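Local coordinates for protein putative carbonic anhydrase (Streptococcus mutans, PDB 3LAS) that probably catalyses the interconversion of hydrogencarbonate and carbon dioxide as a zinc-dependent, beta-class carbonic anhydrase, at residues A23-K28 against L51-A56; V75-E78 against G82-E85. All coordinates share one frame; numbering follows the deposited sequence.

From the N terminus, the chain leaves helix 5-20 through 23-28, runs along strand 33-38 and helix 45-49, and returns at 51-56, where interaction 1 closes a loop with 22 intervening residues. Strand 56-61 and helix 68-80 follow, and interaction 2 then closes a much shorter loop, with three residues between 75-78 and 82-85. The two are in series, neither nested nor crossed, with centres about 14 Å apart. Interaction 1 leads into strand 56-61 and interaction 2 into strand 85-91, the two neighbours of strand 33-38 in the sheet. They meet where Lys28 CE packs 4.2 Å from Gly82 CA, and both also touch the second subunit.

Interaction 1: residues A23-K28 against L51-A56; sequences AHLPLK and LALGDA
Leu25 meets the turn at Leu53 and Gly54 through one methyl, CD1. Leu25 CD1 lies 3.6 Å from Leu53 O and 3.9 Å from Leu53 CG, so this branch rests on both the peptide and the side chain of Leu53. Leu53 carries its own CG anti to the backbone N (chi1 -160°), which lays CG alongside that methyl; Leu53 CD2 is also close to it. A water joins the backbones as well, donating to Pro26 O at 2.8 Å and to Gly54 O at 2.9 Å.

The second shell fixes the turn. Ala52 to Asp55 form a type II beta turn closed by Asp55 N to Ala52 O at 3.0 Å, and Gly54 takes the positive phi (88°) of its third position. Asp55 OD2 reaches back to accept Ala52 N at 2.8 Å, the donor lying well above the carboxylate plane. Tyr16 and His20 of helix 5-20 also pack on Leu53, while Arg42 of the second subunit touches Leu53 and bonds to Leu25 O. The arrangement is thus a type II turn joining helix 45-49 to strand 56-61, contacted by the segment following the N-terminal helix, at the dimer interface of a beta-class carbonic anhydrase.

Interaction 2: residues V75-E78 against G82-E85; sequences VISE and GTSE
Ser77 and Thr83 are joined across the end of helix 68-80 by a nearly straight backbone bond, Thr83 N to Ser77 O at 3.0 Å and 167°, from residue i+6 back to residue i. Gly82 N adds a weak bond to Glu78 O at 3.2 Å. Gly82 has a positive phi of 85°, the backbone reversal that brings the chain back beside the last turns of the helix. The pattern is wider by one residue than the six-to-one bond of a Schellman motif (i+5 to i), and the helix itself widens into a pi-type turn at 76-78.

The same two residues meet a second time through their hydroxyls: Ser77 OG and Thr83 OG1 are 2.7 Å apart, a distance that suits a hydrogen bond, although the one Ser77 proton has a choice between Thr83 OG1 and a second neighbour. Thr83 sets OG1 between its backbone N and carbonyl carbon (chi1 68°), turning the hydroxyl to the helix while CG2 also packs against Ser77 OG. The side chains of Glu78 and Thr83 cross at about a right angle: Glu78 CG lies 3.4 Å from Thr83 OG1, and Glu78 CA makes a CH...O contact of 3.3 Å with Thr83 O. Beyond CG the glutamate chain is extended, taking the carboxylate to a water. That water donates to Glu78 OE2 at 2.7 Å and to Glu85 O, and accepts from Thr83 OG1 at 2.8 Å.

Ser77 OG is also hydrogen-bonded to His57 ND1 on strand 56-61, while Glu85 receives Tyr5 N and Phe6 N of the second subunit. Donation to the water orients the buried Thr83 hydroxyl, and a likely bond from Ser77 OG would further restrict its rotation. The water's donation probably helps to stabilise negative charge on Glu78. Backbone bonds, hydroxyls and a water thus tie the helix end to the start of strand 85-91.

Interaction 1: residues A23-K28 against L51-A56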
ATOM      1  N   ALA A  23     -13.923  -5.901 -18.548  1.00 13.24           N
ATOM      2  CA  ALA A  23     -14.644  -4.682 -18.207  1.00 14.52           C
ATOM      3  C   ALA A  23     -13.576  -3.644 -17.845  1.00 14.09           C
ATOM      4  O   ALA A  23     -12.649  -3.982 -17.049  1.00 13.61           O
ATOM      5  CB  ALA A  23     -15.523  -4.958 -16.996  1.00 17.05           C
ATOM      6  N   HIS A  24     -13.672  -2.445 -18.347  1.00 14.51           N
ATOM      7  CA  HIS A  24     -12.695  -1.381 -18.113  1.00 13.26           C
ATOM      8  C   HIS A  24     -13.294  -0.307 -17.229  1.00 15.73           C
ATOM      9  O   HIS A  24     -14.450   0.168 -17.392  1.00 17.46           O
ATOM     10  CB  HIS A  24     -12.344  -0.686 -19.433  1.00 14.71           C
ATOM     11  CG  HIS A  24     -11.289   0.374 -19.279  1.00 14.46           C
ATOM     12  ND1 HIS A  24      -9.974   0.097 -18.955  1.00 16.30           N
ATOM     13  CD2 HIS A  24     -11.391   1.727 -19.351  1.00 18.56           C
ATOM     14  CE1 HIS A  24      -9.308   1.252 -18.851  1.00 16.24           C
ATOM     15  NE2 HIS A  24     -10.157   2.238 -19.065  1.00 18.31           N
ATOM     16  N   LEU A  25     -12.538   0.118 -16.212  1.00 12.99           N
ATOM     17  CA  LEU A  25     -12.881   1.228 -15.374  1.00 13.58           C
ATOM     18  C   LEU A  25     -11.857   2.349 -15.542  1.00 11.67           C
ATOM     19  O   LEU A  25     -10.729   2.059 -15.957  1.00 12.06           O
ATOM     20  CB  LEU A  25     -12.804   0.737 -13.922  1.00 12.65           C
ATOM     21  CG  LEU A  25     -13.950  -0.227 -13.510  1.00 11.77           C
ATOM     22  CD1 LEU A  25     -13.582  -0.882 -12.168  1.00 13.90           C
ATOM     23  CD2 LEU A  25     -15.302   0.417 -13.403  1.00 16.02           C
ATOM     24  N   PRO A  26     -12.214   3.580 -15.221  1.00 13.25           N
ATOM     25  CA  PRO A  26     -11.252   4.684 -15.458  1.00 13.44           C
ATOM     26  C   PRO A  26     -10.081   4.689 -14.463  1.00 11.50           C
ATOM     27  O   PRO A  26     -10.221   4.246 -13.294  1.00 13.06           O
ATOM     28  CB  PRO A  26     -12.116   5.947 -15.211  1.00 14.29           C
ATOM     29  CG  PRO A  26     -13.224   5.496 -14.307  1.00 17.66           C
ATOM     30  CD  PRO A  26     -13.524   4.016 -14.725  1.00 14.84           C
ATOM     31  N   LEU A  27      -8.958   5.213 -14.891  1.00 11.51           N
ATOM     32  CA  LEU A  27      -7.803   5.327 -14.048  1.00 11.97           C
ATOM     33  C   LEU A  27      -8.073   6.269 -12.860  1.00 12.01           C
ATOM     34  O   LEU A  27      -7.578   6.048 -11.754  1.00 12.72           O
ATOM     35  CB  LEU A  27      -6.700   5.884 -14.908  1.00 14.66           C
ATOM     36  CG  LEU A  27      -5.280   5.678 -14.460  1.00 20.51           C
ATOM     37  CD1 LEU A  27      -4.811   4.602 -13.477  1.00 13.24           C
ATOM     38  CD2 LEU A  27      -4.201   5.943 -15.586  1.00 18.66           C
ATOM     39  N   LYS A  28      -8.849   7.330 -13.034  1.00 11.14           N
ATOM     40  CA  LYS A  28      -9.161   8.251 -11.949  1.00 11.96           C
ATOM     41  C   LYS A  28     -10.165   7.631 -10.986  1.00 11.10           C
ATOM     42  O   LYS A  28     -11.274   7.242 -11.372  1.00 11.96           O
ATOM     43  CB  LYS A  28      -9.748   9.571 -12.520  1.00 11.86           C
ATOM     44  CG  LYS A  28      -8.729  10.455 -13.244  1.00 13.24           C
ATOM     45  CD  LYS A  28      -9.408  11.823 -13.558  1.00 18.88           C
ATOM     46  CE  LYS A  28      -8.396  12.890 -13.899  1.00 24.48           C
ATOM     47  NZ  LYS A  28      -7.703  12.544 -15.172  1.00 32.47           N
ATOM     48  N   LEU A  51     -15.865  -0.180  -0.421  1.00  9.55           N
ATOM     49  CA  LEU A  51     -15.381   0.233  -1.774  1.00  9.57           C
ATOM     50  C   LEU A  51     -15.815  -0.720  -2.811  1.00  8.67           C
ATOM     51  O   LEU A  51     -15.546  -1.918  -2.762  1.00 12.48           O
ATOM     52  CB  LEU A  51     -13.851   0.304  -1.807  1.00  9.00           C
ATOM     53  CG  LEU A  51     -13.201   1.155  -0.683  1.00 10.34           C
ATOM     54  CD1 LEU A  51     -11.686   1.056  -0.909  1.00 13.50           C
ATOM     55  CD2 LEU A  51     -13.732   2.578  -0.751  1.00 13.25           C
ATOM     56  N   ALA A  52     -16.420  -0.194  -3.860  1.00  8.84           N
ATOM     57  CA  ALA A  52     -16.546  -0.925  -5.138  1.00 10.81           C
ATOM     58  C   ALA A  52     -15.235  -0.863  -5.909  1.00  9.23           C
ATOM     59  O   ALA A  52     -14.383   0.036  -5.698  1.00  8.94           O
ATOM     60  CB  ALA A  52     -17.657  -0.268  -5.999  1.00 10.85           C
ATOM     61  N   LEU A  53     -14.993  -1.809  -6.800  1.00  9.16           N
ATOM     62  CA  LEU A  53     -13.868  -1.733  -7.630  1.00  9.88           C
ATOM     63  C   LEU A  53     -13.797  -0.398  -8.368  1.00  8.83           C
ATOM     64  O   LEU A  53     -14.810   0.072  -8.902  1.00  8.95           O
ATOM     65  CB  LEU A  53     -13.885  -2.942  -8.613  1.00 11.46           C
ATOM     66  CG  LEU A  53     -12.545  -3.295  -9.257  1.00 10.58           C
ATOM     67  CD1 LEU A  53     -11.562  -3.818  -8.167  1.00 12.53           C
ATOM     68  CD2 LEU A  53     -12.726  -4.362 -10.357  1.00 13.12           C
ATOM     69  N   GLY A  54     -12.642   0.275  -8.371  1.00  9.14           N
ATOM     70  CA  GLY A  54     -12.449   1.581  -8.959  1.00  9.26           C
ATOM     71  C   GLY A  54     -12.746   2.768  -8.071  1.00  8.76           C
ATOM     72  O   GLY A  54     -12.632   3.906  -8.536  1.00  9.80           O
ATOM     73  N   ASP A  55     -13.160   2.530  -6.829  1.00  9.33           N
ATOM     74  CA  ASP A  55     -13.573   3.669  -5.988  1.00  8.14           C
ATOM     75  C   ASP A  55     -12.480   4.537  -5.450  1.00  8.09           C
ATOM     76  O   ASP A  55     -12.630   5.780  -5.477  1.00  8.89           O
ATOM     77  CB  ASP A  55     -14.434   3.210  -4.791  1.00  9.53           C
ATOM     78  CG  ASP A  55     -15.897   3.029  -5.114  1.00 10.01           C
ATOM     79  OD1 ASP A  55     -16.318   3.345  -6.249  1.00 11.60           O
ATOM     80  OD2 ASP A  55     -16.624   2.608  -4.199  1.00 11.54           O
ATOM     81  N   ALA A  56     -11.395   3.983  -4.914  1.00  8.54           N
ATOM     82  CA  ALA A  56     -10.415   4.813  -4.179  1.00  7.51           C
ATOM     83  C   ALA A  56      -9.015   4.255  -4.340  1.00  7.80           C
ATOM     84  O   ALA A  56      -8.811   3.007  -4.413  1.00  8.37           O
ATOM     85  CB  ALA A  56     -10.770   4.769  -2.701  1.00  9.79           C
TER
HETATM   86  O   HOH W   1     -12.173   3.596 -11.409  1.00 13.33           O

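Interaction 2: residues V75-E78 against G82-E85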
ATOM      1  N   VAL A  75       0.921  12.807  -4.555  1.00  8.56           N
ATOM      2  CA  VAL A  75       0.978  13.885  -5.561  1.00  8.69           C
ATOM      3  C   VAL A  75       0.599  13.250  -6.894  1.00  8.75           C
ATOM      4  O   VAL A  75      -0.165  13.900  -7.709  1.00  8.66           O
ATOM      5  CB  VAL A  75       2.413  14.442  -5.598  1.00 10.43           C
ATOM      6  CG1 VAL A  75       2.593  15.306  -6.917  1.00 12.76           C
ATOM      7  CG2 VAL A  75       2.750  15.174  -4.354  1.00 12.32           C
ATOM      8  N   ILE A  76       0.972  12.023  -7.227  1.00  8.50           N
ATOM      9  CA  ILE A  76       0.498  11.379  -8.460  1.00  9.82           C
ATOM     10  C   ILE A  76      -0.986  11.171  -8.349  1.00  7.73           C
ATOM     11  O   ILE A  76      -1.765  11.495  -9.308  1.00  9.27           O
ATOM     12  CB  ILE A  76       1.291  10.040  -8.693  1.00  8.84           C
ATOM     13  CG1 ILE A  76       2.726  10.395  -9.011  1.00  8.45           C
ATOM     14  CG2 ILE A  76       0.609   9.229  -9.791  1.00  9.62           C
ATOM     15  CD1 ILE A  76       3.657   9.146  -8.864  1.00  9.43           C
ATOM     16  N   SER A  77      -1.482  10.650  -7.246  1.00  7.72           N
ATOM     17  CA  SER A  77      -2.937  10.411  -7.106  1.00  7.72           C
ATOM     18  C   SER A  77      -3.776  11.674  -7.324  1.00  7.97           C
ATOM     19  O   SER A  77      -4.827  11.595  -7.953  1.00  8.88           O
ATOM     20  CB  SER A  77      -3.158   9.861  -5.661  1.00  8.34           C
ATOM     21  OG  SER A  77      -4.532   9.640  -5.409  1.00  8.23           O
ATOM     22  N   GLU A  78      -3.286  12.771  -6.753  1.00  7.87           N
ATOM     23  CA  GLU A  78      -4.036  14.026  -6.753  1.00  9.25           C
ATOM     24  C   GLU A  78      -3.865  14.816  -8.041  1.00  9.31           C
ATOM     25  O   GLU A  78      -4.861  15.282  -8.665  1.00 11.36           O
ATOM     26  CB  GLU A  78      -3.595  14.882  -5.578  1.00  9.27           C
ATOM     27  CG  GLU A  78      -4.093  14.262  -4.255  1.00 10.83           C
ATOM     28  CD  GLU A  78      -3.572  14.826  -3.006  1.00 14.16           C
ATOM     29  OE1 GLU A  78      -2.666  15.675  -2.990  1.00 15.32           O
ATOM     30  OE2 GLU A  78      -3.996  14.319  -1.902  1.00 15.45           O
ATOM     31  N   GLY A  82      -6.501  12.928 -10.096  1.00 10.77           N
ATOM     32  CA  GLY A  82      -7.757  13.610  -9.762  1.00 12.10           C
ATOM     33  C   GLY A  82      -8.220  13.465  -8.365  1.00 11.53           C
ATOM     34  O   GLY A  82      -9.277  13.986  -8.011  1.00 13.92           O
ATOM     35  N   THR A  83      -7.548  12.728  -7.477  1.00  9.92           N
ATOM     36  CA  THR A  83      -8.097  12.640  -6.118  1.00  9.80           C
ATOM     37  C   THR A  83      -7.938  13.964  -5.374  1.00 10.13           C
ATOM     38  O   THR A  83      -7.081  14.804  -5.709  1.00 10.71           O
ATOM     39  CB  THR A  83      -7.538  11.461  -5.274  1.00  8.40           C
ATOM     40  OG1 THR A  83      -6.156  11.716  -4.987  1.00  9.09           O
ATOM     41  CG2 THR A  83      -7.681  10.117  -5.999  1.00  9.64           C
ATOM     42  N   SER A  84      -8.766  14.140  -4.354  1.00  9.20           N
ATOM     43  CA  SER A  84      -8.814  15.398  -3.643  1.00 10.19           C
ATOM     44  C   SER A  84      -9.234  15.268  -2.244  1.00 10.06           C
ATOM     45  O   SER A  84      -9.572  16.259  -1.584  1.00 12.89           O
ATOM     46  CB  SER A  84      -9.621  16.429  -4.429  1.00 12.92           C
ATOM     47  OG  SER A  84     -10.895  15.947  -4.725  1.00 18.41           O
ATOM     48  N   GLU A  85      -9.124  14.091  -1.654  1.00  9.04           N
ATOM     49  CA  GLU A  85      -9.411  13.807  -0.268  1.00  9.83           C
ATOM     50  C   GLU A  85      -8.470  12.686   0.204  1.00  8.10           C
ATOM     51  O   GLU A  85      -8.117  11.802  -0.596  1.00  8.51           O
ATOM     52  CB  GLU A  85     -10.929  13.350  -0.192  1.00 11.10           C
ATOM     53  CG  GLU A  85     -11.305  12.952   1.231  1.00 11.62           C
ATOM     54  CD  GLU A  85     -12.849  12.742   1.403  1.00 11.88           C
ATOM     55  OE1 GLU A  85     -13.688  13.095   0.559  1.00 12.70           O
ATOM     56  OE2 GLU A  85     -13.118  12.202   2.513  1.00 12.74           O
TER
HETATM   57  O   HOH W   2      -5.921  12.497  -2.318  1.00  9.72           O